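Local structure of TRAP dicarboxylate transporter-DctP subunit (Desulfovibrio salexigens, 4N6D) at residues A[114-128]-A[139-151]. The protein probably binds a small organic solute, such as a carboxylate, in the periplasm and delivers it to a TRAP-type membrane transporter. Residues are numbered along the deposited sequence; the frame is centred on the assembly and turned at random.
Sequences FTSSTSASLALWDLY and FKVLTMFASAPSN
Met144 of strand 139-146 points at helix 117-128 and meets Leu124, Trp125 and Tyr128. Its CB lies 3.9 Å from Leu124 CD2. Its CG, anti to the carbonyl carbon and beside the backbone N (chi1 -60°), comes to Trp125 CE3 at 4.1 Å. SD touches Tyr128 CB at 3.4 Å and meets that ring obliquely, a Met-aromatic contact. The chain then bends at chi3 (85°), which carries CE back to Leu124 CD1, 3.8 Å away. Three residues earlier in the strand, Val141 places CG1 over one face of the Tyr128 ring, offset toward its rim, in a CH-pi contact. One water joins Tyr128 OH to Val141 N. The helix packs on an edge strand of the five-stranded mixed sheet, within the family 7 solute-binding fold. Within the sheet the strand pairs with strand 234-240. Two serines one helical turn apart hydrogen-bond to the backbone of Ala146. Ser117 OG donates to Ala146 O at 2.7 Å. Ala146 N donates to Ser121 OG at 3.0 Å, with an N-H...O angle of 160°. Ser121 OG in turn donates a hydrogen bond to Ser117 O, which also accepts from Ser121 N on the opposite face of the carbonyl plane. Beyond the strand, Pro149 CG rests 3.6 Å from Phe114 O, just before the helix begins.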
# COMPACT_ATOMS: atom_id res chain seq x y z
N PHE A 114 -6.18 -5.79 -7.60
CA PHE A 114 -5.34 -4.72 -8.14
C PHE A 114 -3.97 -5.25 -8.53
O PHE A 114 -3.40 -6.07 -7.82
CB PHE A 114 -5.22 -3.58 -7.12
CG PHE A 114 -6.44 -2.70 -7.08
CD1 PHE A 114 -7.52 -3.02 -6.26
CD2 PHE A 114 -6.53 -1.59 -7.89
CE1 PHE A 114 -8.66 -2.25 -6.24
CE2 PHE A 114 -7.68 -0.79 -7.88
CZ PHE A 114 -8.74 -1.12 -7.06
N THR A 115 -3.44 -4.77 -9.65
CA THR A 115 -2.19 -5.33 -10.17
C THR A 115 -1.07 -4.31 -10.26
O THR A 115 -0.01 -4.59 -10.82
CB THR A 115 -2.41 -5.92 -11.57
OG1 THR A 115 -2.86 -4.90 -12.46
CG2 THR A 115 -3.46 -7.03 -11.53
N SER A 116 -1.29 -3.12 -9.70
CA SER A 116 -0.24 -2.10 -9.68
C SER A 116 -0.52 -1.10 -8.58
O SER A 116 -1.67 -0.96 -8.13
CB SER A 116 -0.13 -1.36 -11.02
OG SER A 116 -1.21 -0.47 -11.22
N SER A 117 0.53 -0.40 -8.16
CA SER A 117 0.43 0.67 -7.19
C SER A 117 -0.34 1.85 -7.76
O SER A 117 -1.13 2.48 -7.06
CB SER A 117 1.83 1.12 -6.78
OG SER A 117 1.76 2.19 -5.84
N THR A 118 -0.12 2.12 -9.06
CA THR A 118 -0.76 3.24 -9.72
C THR A 118 -2.27 3.11 -9.69
O THR A 118 -2.96 4.06 -9.30
CB THR A 118 -0.27 3.42 -11.17
OG1 THR A 118 1.13 3.68 -11.17
CG2 THR A 118 -0.95 4.59 -11.84
N SER A 119 -2.79 1.95 -10.09
CA SER A 119 -4.21 1.77 -10.17
C SER A 119 -4.85 1.72 -8.79
O SER A 119 -5.92 2.25 -8.57
CB SER A 119 -4.59 0.52 -10.97
OG SER A 119 -4.00 -0.63 -10.40
N ALA A 120 -4.17 1.08 -7.84
CA ALA A 120 -4.70 1.02 -6.49
C ALA A 120 -4.68 2.40 -5.86
O ALA A 120 -5.60 2.74 -5.13
CB ALA A 120 -3.90 0.03 -5.66
N SER A 121 -3.63 3.18 -6.12
CA SER A 121 -3.52 4.50 -5.49
C SER A 121 -4.64 5.42 -5.99
O SER A 121 -5.30 6.12 -5.20
CB SER A 121 -2.16 5.15 -5.78
OG SER A 121 -1.11 4.45 -5.14
N LEU A 122 -4.84 5.42 -7.30
CA LEU A 122 -5.84 6.30 -7.87
C LEU A 122 -7.24 5.82 -7.50
O LEU A 122 -8.11 6.66 -7.23
CB LEU A 122 -5.69 6.40 -9.39
CG LEU A 122 -4.56 7.32 -9.83
CD1 LEU A 122 -4.25 7.11 -11.27
CD2 LEU A 122 -4.96 8.77 -9.50
N ALA A 123 -7.47 4.50 -7.47
CA ALA A 123 -8.78 4.00 -7.06
C ALA A 123 -9.07 4.37 -5.60
O ALA A 123 -10.18 4.76 -5.27
CB ALA A 123 -8.90 2.49 -7.26
N LEU A 124 -8.06 4.26 -4.74
CA LEU A 124 -8.22 4.62 -3.33
C LEU A 124 -8.61 6.09 -3.15
O LEU A 124 -9.54 6.41 -2.38
CB LEU A 124 -6.94 4.29 -2.56
CG LEU A 124 -6.86 4.67 -1.08
CD1 LEU A 124 -7.90 3.97 -0.21
CD2 LEU A 124 -5.47 4.36 -0.65
N TRP A 125 -7.91 6.97 -3.85
CA TRP A 125 -8.19 8.41 -3.78
C TRP A 125 -9.61 8.69 -4.28
O TRP A 125 -10.36 9.46 -3.66
CB TRP A 125 -7.16 9.20 -4.60
CG TRP A 125 -7.48 10.64 -4.63
CD1 TRP A 125 -8.00 11.34 -5.68
CD2 TRP A 125 -7.38 11.56 -3.54
NE1 TRP A 125 -8.22 12.65 -5.32
CE2 TRP A 125 -7.83 12.81 -4.01
CE3 TRP A 125 -6.95 11.45 -2.21
CZ2 TRP A 125 -7.87 13.94 -3.20
CZ3 TRP A 125 -6.97 12.59 -1.41
CH2 TRP A 125 -7.42 13.81 -1.91
N ASP A 126 -9.98 8.07 -5.40
CA ASP A 126 -11.33 8.25 -5.92
C ASP A 126 -12.40 7.74 -4.95
O ASP A 126 -13.46 8.37 -4.80
CB ASP A 126 -11.54 7.56 -7.27
CG ASP A 126 -10.93 8.30 -8.44
OD1 ASP A 126 -10.47 9.45 -8.26
OD2 ASP A 126 -10.99 7.74 -9.56
N LEU A 127 -12.15 6.60 -4.31
CA LEU A 127 -13.12 6.06 -3.39
C LEU A 127 -13.29 7.01 -2.21
O LEU A 127 -14.42 7.28 -1.78
CB LEU A 127 -12.74 4.65 -2.92
CG LEU A 127 -13.83 3.99 -2.08
CD1 LEU A 127 -14.95 3.43 -2.98
CD2 LEU A 127 -13.26 2.90 -1.16
N TYR A 128 -12.17 7.50 -1.68
CA TYR A 128 -12.21 8.45 -0.59
C TYR A 128 -12.98 9.70 -0.99
O TYR A 128 -13.84 10.18 -0.24
CB TYR A 128 -10.79 8.83 -0.11
CG TYR A 128 -10.84 10.11 0.69
CD1 TYR A 128 -11.31 10.10 2.00
CD2 TYR A 128 -10.52 11.32 0.11
CE1 TYR A 128 -11.42 11.26 2.71
CE2 TYR A 128 -10.62 12.49 0.82
CZ TYR A 128 -11.07 12.45 2.10
OH TYR A 128 -11.17 13.62 2.81
N PHE A 139 -9.56 15.24 10.30
CA PHE A 139 -8.39 15.67 9.54
C PHE A 139 -8.74 16.25 8.19
O PHE A 139 -9.82 15.99 7.66
CB PHE A 139 -7.47 14.47 9.28
CG PHE A 139 -7.08 13.74 10.51
CD1 PHE A 139 -6.18 14.29 11.40
CD2 PHE A 139 -7.61 12.50 10.78
CE1 PHE A 139 -5.80 13.60 12.55
CE2 PHE A 139 -7.26 11.82 11.93
CZ PHE A 139 -6.36 12.36 12.81
N LYS A 140 -7.82 17.02 7.62
CA LYS A 140 -7.80 17.20 6.17
C LYS A 140 -7.01 16.05 5.57
O LYS A 140 -5.87 15.80 5.97
CB LYS A 140 -7.15 18.52 5.79
CG LYS A 140 -6.88 18.63 4.28
CD LYS A 140 -8.16 18.68 3.46
CE LYS A 140 -7.82 18.88 1.99
NZ LYS A 140 -9.02 19.15 1.16
N VAL A 141 -7.61 15.32 4.64
CA VAL A 141 -6.90 14.27 3.94
C VAL A 141 -6.19 14.89 2.73
O VAL A 141 -6.85 15.33 1.79
CB VAL A 141 -7.84 13.14 3.50
CG1 VAL A 141 -7.08 12.10 2.71
CG2 VAL A 141 -8.50 12.50 4.74
N LEU A 142 -4.86 14.97 2.80
CA LEU A 142 -4.08 15.67 1.77
C LEU A 142 -3.88 14.81 0.53
O LEU A 142 -3.84 15.34 -0.58
CB LEU A 142 -2.71 16.08 2.30
CG LEU A 142 -2.79 17.16 3.37
CD1 LEU A 142 -1.41 17.40 3.93
CD2 LEU A 142 -3.35 18.42 2.77
N THR A 143 -3.66 13.51 0.73
CA THR A 143 -3.58 12.56 -0.39
C THR A 143 -3.71 11.15 0.19
O THR A 143 -3.73 10.96 1.40
CB THR A 143 -2.28 12.70 -1.25
OG1 THR A 143 -2.44 11.96 -2.47
CG2 THR A 143 -1.07 12.18 -0.51
N MET A 144 -3.84 10.17 -0.70
CA MET A 144 -3.80 8.77 -0.30
C MET A 144 -3.06 8.03 -1.38
O MET A 144 -2.96 8.50 -2.52
CB MET A 144 -5.20 8.19 -0.16
CG MET A 144 -6.02 8.91 0.90
SD MET A 144 -7.65 8.21 1.02
CE MET A 144 -7.31 6.87 2.15
N PHE A 145 -2.53 6.87 -1.03
CA PHE A 145 -1.86 6.02 -2.01
C PHE A 145 -1.72 4.61 -1.45
O PHE A 145 -2.04 4.36 -0.31
CB PHE A 145 -0.50 6.59 -2.40
CG PHE A 145 0.37 6.92 -1.23
CD1 PHE A 145 1.08 5.93 -0.58
CD2 PHE A 145 0.49 8.22 -0.80
CE1 PHE A 145 1.89 6.25 0.52
CE2 PHE A 145 1.30 8.55 0.29
CZ PHE A 145 1.99 7.56 0.95
N ALA A 146 -1.25 3.70 -2.29
CA ALA A 146 -1.13 2.30 -1.92
C ALA A 146 0.21 1.76 -2.33
O ALA A 146 0.82 2.22 -3.31
CB ALA A 146 -2.22 1.46 -2.57
N SER A 147 0.67 0.73 -1.61
CA SER A 147 1.85 -0.01 -2.00
C SER A 147 1.62 -0.74 -3.33
O SER A 147 0.51 -0.76 -3.85
CB SER A 147 2.16 -1.02 -0.92
OG SER A 147 1.21 -2.08 -0.95
N ALA A 148 2.67 -1.35 -3.86
CA ALA A 148 2.55 -2.32 -4.93
C ALA A 148 1.96 -3.58 -4.33
O ALA A 148 2.01 -3.77 -3.11
CB ALA A 148 3.89 -2.61 -5.55
N PRO A 149 1.40 -4.44 -5.17
CA PRO A 149 0.78 -5.65 -4.64
C PRO A 149 1.78 -6.60 -4.01
O PRO A 149 2.95 -6.64 -4.39
CB PRO A 149 0.14 -6.30 -5.89
CG PRO A 149 -0.10 -5.15 -6.79
CD PRO A 149 1.08 -4.25 -6.60
N SER A 150 1.28 -7.39 -3.06
CA SER A 150 2.05 -8.45 -2.42
C SER A 150 2.09 -9.69 -3.27
O SER A 150 1.06 -10.12 -3.78
CB SER A 150 1.40 -8.77 -1.09
OG SER A 150 1.45 -7.61 -0.26
N ASN A 151 3.28 -10.27 -3.37
CA ASN A 151 3.58 -11.41 -4.21
C ASN A 151 4.46 -12.39 -3.44
O ASN A 151 4.98 -12.07 -2.36
CB ASN A 151 4.30 -10.93 -5.46
CG ASN A 151 3.39 -10.14 -6.38
OD1 ASN A 151 2.40 -10.67 -6.88
ND2 ASN A 151 3.73 -8.88 -6.64
O HOH W 1 -10.40 15.71 4.02